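Local coordinates for ofchtiv-allosamidin (Ostrinia furnacalis, PDB 6JMB), which probably hydrolyses the beta-1,4 linkages of chitin as a group IV insect chitinase of glycosyl hydrolase family 18, and binds the inhibitor allosamidin, at residues Val25-Tyr38 against Leu56-Leu69. Residues are numbered along the deposited sequence; the frame is centred on the assembly and turned at random.
Sequences VDDIDPFLCTHLVY and LDVERGNFKQFTSL
Y38 sets its ring edge against F66 and one face against F63, and its hydroxyl carries two hydrogen bonds, one donated to D57 and one accepted from N62. With CG anti to the backbone N (chi1 -168°), the ring runs from strand 35-38 toward helix 62-67. Its CD2 edge points into the face of F66, CD2 lying 3.6 Å from F66 CG; planes at 88° make the pair edge-to-face. The CB of Y38 sits over the same F66 face, a CH-pi contact. F63 CD1 lies over one face of Y38 near its rim, the ring pair oblique, with F63 CE1 3.4 Å from Y38 CE1. At the phenol end, Y38 OH donates to D57 OD1 (2.6 Å), reaching the carboxylate on its anti side and somewhat out of plane, while N62 ND2 donates to Y38 OH (3.0 Å), nearly in the amide plane. A phenylalanine here would probably leave D57 OD1 without its donor and N62 ND2 without its acceptor. The other end of the N62 amide is used too: a water bridges N62 OD1 to V25 N. V25 CG2 meets F66 CB, and V25 CG1 meets L69 CD1. L36 CB meets F66 CZ at 3.7 Å, and I28 CD1 touches F66 CE1. I28 and L36 both reach L69 CD1, I28 CG2 at 3.9 Å, and P30 packs on L69 CB. V37, whose CB points away from the helix, lies on the allosamizoline side. Strand 35-38 and helix 62-67 run antiparallel (174°), the helix returning along the outside of a barrel strand as in the TIM barrel of family 18.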
# COMPACT_ATOMS: atom_id res chain seq x y z
N VAL A 25 -17.90 -1.97 3.73
CA VAL A 25 -17.60 -0.82 4.59
C VAL A 25 -17.89 -1.15 6.05
O VAL A 25 -17.11 -0.78 6.95
CB VAL A 25 -18.37 0.43 4.12
CG1 VAL A 25 -18.29 1.53 5.19
CG2 VAL A 25 -17.80 0.94 2.81
N ASP A 26 -18.99 -1.85 6.32
CA ASP A 26 -19.33 -2.10 7.72
C ASP A 26 -18.48 -3.18 8.38
O ASP A 26 -18.71 -3.49 9.55
CB ASP A 26 -20.84 -2.34 7.90
CG ASP A 26 -21.32 -3.63 7.27
OD1 ASP A 26 -20.52 -4.41 6.72
OD2 ASP A 26 -22.55 -3.87 7.32
N ASP A 27 -17.52 -3.76 7.66
CA ASP A 27 -16.52 -4.62 8.25
C ASP A 27 -15.33 -3.85 8.80
O ASP A 27 -14.50 -4.42 9.50
CB ASP A 27 -16.03 -5.65 7.23
CG ASP A 27 -17.04 -6.74 6.99
OD1 ASP A 27 -17.34 -7.49 7.95
OD2 ASP A 27 -17.56 -6.86 5.86
N ILE A 28 -15.23 -2.56 8.49
CA ILE A 28 -14.12 -1.73 8.94
C ILE A 28 -14.33 -1.37 10.40
O ILE A 28 -15.43 -0.95 10.80
CB ILE A 28 -14.03 -0.45 8.09
CG1 ILE A 28 -13.72 -0.81 6.63
CG2 ILE A 28 -12.98 0.50 8.66
CD1 ILE A 28 -13.77 0.36 5.69
N ASP A 29 -13.27 -1.51 11.20
CA ASP A 29 -13.26 -0.98 12.55
C ASP A 29 -12.64 0.41 12.48
O ASP A 29 -11.42 0.52 12.32
CB ASP A 29 -12.45 -1.87 13.46
CG ASP A 29 -12.57 -1.47 14.92
OD1 ASP A 29 -12.76 -0.27 15.21
OD2 ASP A 29 -12.50 -2.36 15.79
N PRO A 30 -13.42 1.48 12.61
CA PRO A 30 -12.87 2.83 12.40
C PRO A 30 -11.99 3.32 13.54
O PRO A 30 -11.41 4.40 13.42
CB PRO A 30 -14.12 3.70 12.26
CG PRO A 30 -15.15 2.99 13.08
CD PRO A 30 -14.86 1.51 12.94
N PHE A 31 -11.89 2.58 14.64
CA PHE A 31 -11.00 2.96 15.73
C PHE A 31 -9.62 2.32 15.63
O PHE A 31 -8.76 2.61 16.46
CB PHE A 31 -11.64 2.65 17.08
CG PHE A 31 -12.70 3.62 17.48
CD1 PHE A 31 -12.36 4.88 17.94
CD2 PHE A 31 -14.04 3.29 17.38
CE1 PHE A 31 -13.34 5.79 18.32
CE2 PHE A 31 -15.03 4.20 17.75
CZ PHE A 31 -14.66 5.45 18.22
N LEU A 32 -9.39 1.47 14.64
CA LEU A 32 -8.08 0.87 14.43
C LEU A 32 -7.26 1.63 13.40
O LEU A 32 -6.14 1.21 13.08
CB LEU A 32 -8.22 -0.60 14.04
CG LEU A 32 -8.71 -1.53 15.15
CD1 LEU A 32 -8.86 -2.96 14.63
CD2 LEU A 32 -7.77 -1.47 16.35
N CYS A 33 -7.79 2.72 12.87
CA CYS A 33 -7.10 3.57 11.92
C CYS A 33 -7.26 5.02 12.36
O CYS A 33 -8.25 5.37 13.01
CB CYS A 33 -7.72 3.44 10.53
SG CYS A 33 -7.96 1.73 10.00
N THR A 34 -6.29 5.86 12.01
CA THR A 34 -6.47 7.30 12.12
C THR A 34 -6.88 7.92 10.80
O THR A 34 -7.56 8.95 10.78
CB THR A 34 -5.20 8.00 12.62
OG1 THR A 34 -4.12 7.76 11.71
CG2 THR A 34 -4.82 7.48 14.00
N HIS A 35 -6.48 7.30 9.69
CA HIS A 35 -6.82 7.73 8.35
C HIS A 35 -7.27 6.51 7.59
O HIS A 35 -6.61 5.47 7.63
CB HIS A 35 -5.60 8.35 7.67
CG HIS A 35 -5.09 9.58 8.35
ND1 HIS A 35 -4.49 9.55 9.59
CD2 HIS A 35 -5.10 10.88 7.97
CE1 HIS A 35 -4.16 10.77 9.95
NE2 HIS A 35 -4.52 11.60 8.99
N LEU A 36 -8.42 6.60 6.93
CA LEU A 36 -8.98 5.51 6.15
C LEU A 36 -9.14 6.00 4.72
O LEU A 36 -9.68 7.09 4.49
CB LEU A 36 -10.32 5.04 6.73
CG LEU A 36 -10.19 3.80 7.62
CD1 LEU A 36 -11.32 3.70 8.64
CD2 LEU A 36 -10.15 2.55 6.74
N VAL A 37 -8.65 5.22 3.76
CA VAL A 37 -8.53 5.67 2.37
C VAL A 37 -9.34 4.76 1.46
O VAL A 37 -9.12 3.55 1.43
CB VAL A 37 -7.06 5.74 1.92
CG1 VAL A 37 -6.97 6.43 0.58
CG2 VAL A 37 -6.21 6.48 2.96
N TYR A 38 -10.26 5.36 0.69
CA TYR A 38 -11.13 4.65 -0.24
C TYR A 38 -10.39 4.47 -1.56
O TYR A 38 -10.16 5.44 -2.29
CB TYR A 38 -12.39 5.48 -0.45
CG TYR A 38 -13.54 4.79 -1.16
CD1 TYR A 38 -13.54 4.59 -2.54
CD2 TYR A 38 -14.66 4.40 -0.45
CE1 TYR A 38 -14.61 3.97 -3.18
CE2 TYR A 38 -15.74 3.79 -1.08
CZ TYR A 38 -15.71 3.58 -2.44
OH TYR A 38 -16.78 2.97 -3.04
N LEU A 56 -21.50 0.75 -7.32
CA LEU A 56 -21.15 0.62 -5.91
C LEU A 56 -20.95 1.99 -5.27
O LEU A 56 -21.60 2.33 -4.27
CB LEU A 56 -19.87 -0.20 -5.78
CG LEU A 56 -19.26 -0.30 -4.38
CD1 LEU A 56 -20.21 -1.05 -3.45
CD2 LEU A 56 -17.89 -0.99 -4.44
N ASP A 57 -20.05 2.80 -5.85
CA ASP A 57 -19.58 4.02 -5.21
C ASP A 57 -20.70 5.03 -5.04
O ASP A 57 -20.77 5.73 -4.03
CB ASP A 57 -18.48 4.68 -6.05
CG ASP A 57 -17.32 3.75 -6.41
OD1 ASP A 57 -16.93 2.88 -5.60
OD2 ASP A 57 -16.77 3.91 -7.53
N VAL A 58 -21.55 5.16 -6.06
CA VAL A 58 -22.55 6.22 -6.14
C VAL A 58 -23.96 5.68 -5.92
O VAL A 58 -24.63 6.05 -4.95
CB VAL A 58 -22.43 7.00 -7.47
CG1 VAL A 58 -23.46 8.12 -7.53
CG2 VAL A 58 -21.01 7.55 -7.65
N GLU A 59 -24.42 4.77 -6.78
CA GLU A 59 -25.80 4.31 -6.72
C GLU A 59 -26.09 3.58 -5.41
O GLU A 59 -27.15 3.80 -4.79
CB GLU A 59 -26.10 3.41 -7.92
CG GLU A 59 -27.48 2.75 -7.89
CD GLU A 59 -28.61 3.77 -7.80
OE1 GLU A 59 -28.49 4.86 -8.40
OE2 GLU A 59 -29.62 3.47 -7.12
N ARG A 60 -25.18 2.73 -4.95
CA ARG A 60 -25.35 2.02 -3.69
C ARG A 60 -24.78 2.79 -2.50
O ARG A 60 -24.77 2.25 -1.39
CB ARG A 60 -24.76 0.61 -3.78
CG ARG A 60 -25.48 -0.26 -4.80
CD ARG A 60 -24.79 -1.59 -5.04
NE ARG A 60 -24.79 -2.43 -3.84
CZ ARG A 60 -23.93 -3.43 -3.62
NH1 ARG A 60 -22.97 -3.70 -4.48
NH2 ARG A 60 -24.02 -4.12 -2.49
N GLY A 61 -24.31 4.01 -2.71
CA GLY A 61 -23.93 4.89 -1.62
C GLY A 61 -22.65 4.54 -0.91
O GLY A 61 -22.48 4.93 0.25
N ASN A 62 -21.73 3.84 -1.57
CA ASN A 62 -20.55 3.33 -0.87
C ASN A 62 -19.61 4.44 -0.43
O ASN A 62 -19.04 4.36 0.66
CB ASN A 62 -19.83 2.28 -1.71
CG ASN A 62 -19.18 1.20 -0.87
OD1 ASN A 62 -19.81 0.64 0.02
ND2 ASN A 62 -17.92 0.92 -1.15
N PHE A 63 -19.40 5.47 -1.27
CA PHE A 63 -18.59 6.61 -0.85
C PHE A 63 -19.10 7.16 0.48
O PHE A 63 -18.33 7.39 1.42
CB PHE A 63 -18.69 7.75 -1.86
CG PHE A 63 -17.89 7.58 -3.15
CD1 PHE A 63 -16.66 6.94 -3.21
CD2 PHE A 63 -18.39 8.16 -4.31
CE1 PHE A 63 -15.96 6.86 -4.42
CE2 PHE A 63 -17.70 8.08 -5.51
CZ PHE A 63 -16.49 7.43 -5.58
N LYS A 64 -20.42 7.41 0.55
CA LYS A 64 -21.00 8.04 1.73
C LYS A 64 -21.03 7.10 2.92
O LYS A 64 -20.85 7.54 4.06
CB LYS A 64 -22.40 8.56 1.39
CG LYS A 64 -23.07 9.33 2.50
CD LYS A 64 -22.32 10.63 2.81
CE LYS A 64 -23.15 11.52 3.72
NZ LYS A 64 -22.32 12.55 4.40
N GLN A 65 -21.25 5.80 2.70
CA GLN A 65 -21.17 4.86 3.82
C GLN A 65 -19.78 4.87 4.42
O GLN A 65 -19.62 4.85 5.65
CB GLN A 65 -21.52 3.45 3.35
CG GLN A 65 -22.99 3.24 3.05
CD GLN A 65 -23.27 1.82 2.61
OE1 GLN A 65 -23.92 1.59 1.59
NE2 GLN A 65 -22.77 0.85 3.37
N PHE A 66 -18.76 4.95 3.57
CA PHE A 66 -17.37 4.98 4.02
C PHE A 66 -17.09 6.23 4.84
O PHE A 66 -16.54 6.15 5.95
CB PHE A 66 -16.46 4.91 2.79
CG PHE A 66 -14.99 4.82 3.10
CD1 PHE A 66 -14.39 3.59 3.35
CD2 PHE A 66 -14.20 5.96 3.10
CE1 PHE A 66 -13.02 3.51 3.61
CE2 PHE A 66 -12.84 5.88 3.36
CZ PHE A 66 -12.25 4.66 3.61
N THR A 67 -17.45 7.41 4.33
CA THR A 67 -17.17 8.62 5.10
C THR A 67 -18.04 8.71 6.34
O THR A 67 -17.64 9.36 7.32
CB THR A 67 -17.30 9.89 4.24
OG1 THR A 67 -18.65 10.00 3.76
CG2 THR A 67 -16.34 9.83 3.05
N SER A 68 -19.18 8.03 6.36
CA SER A 68 -20.03 8.00 7.54
C SER A 68 -19.41 7.22 8.69
O SER A 68 -19.97 7.24 9.80
CB SER A 68 -21.41 7.44 7.20
OG SER A 68 -22.12 8.37 6.40
N LEU A 69 -18.29 6.53 8.47
CA LEU A 69 -17.57 5.95 9.60
C LEU A 69 -17.16 7.01 10.61
O LEU A 69 -16.92 6.68 11.78
CB LEU A 69 -16.34 5.19 9.10
CG LEU A 69 -16.61 3.91 8.30
CD1 LEU A 69 -15.35 3.46 7.56
CD2 LEU A 69 -17.16 2.81 9.20
O HOH W 1 -19.66 -1.77 1.39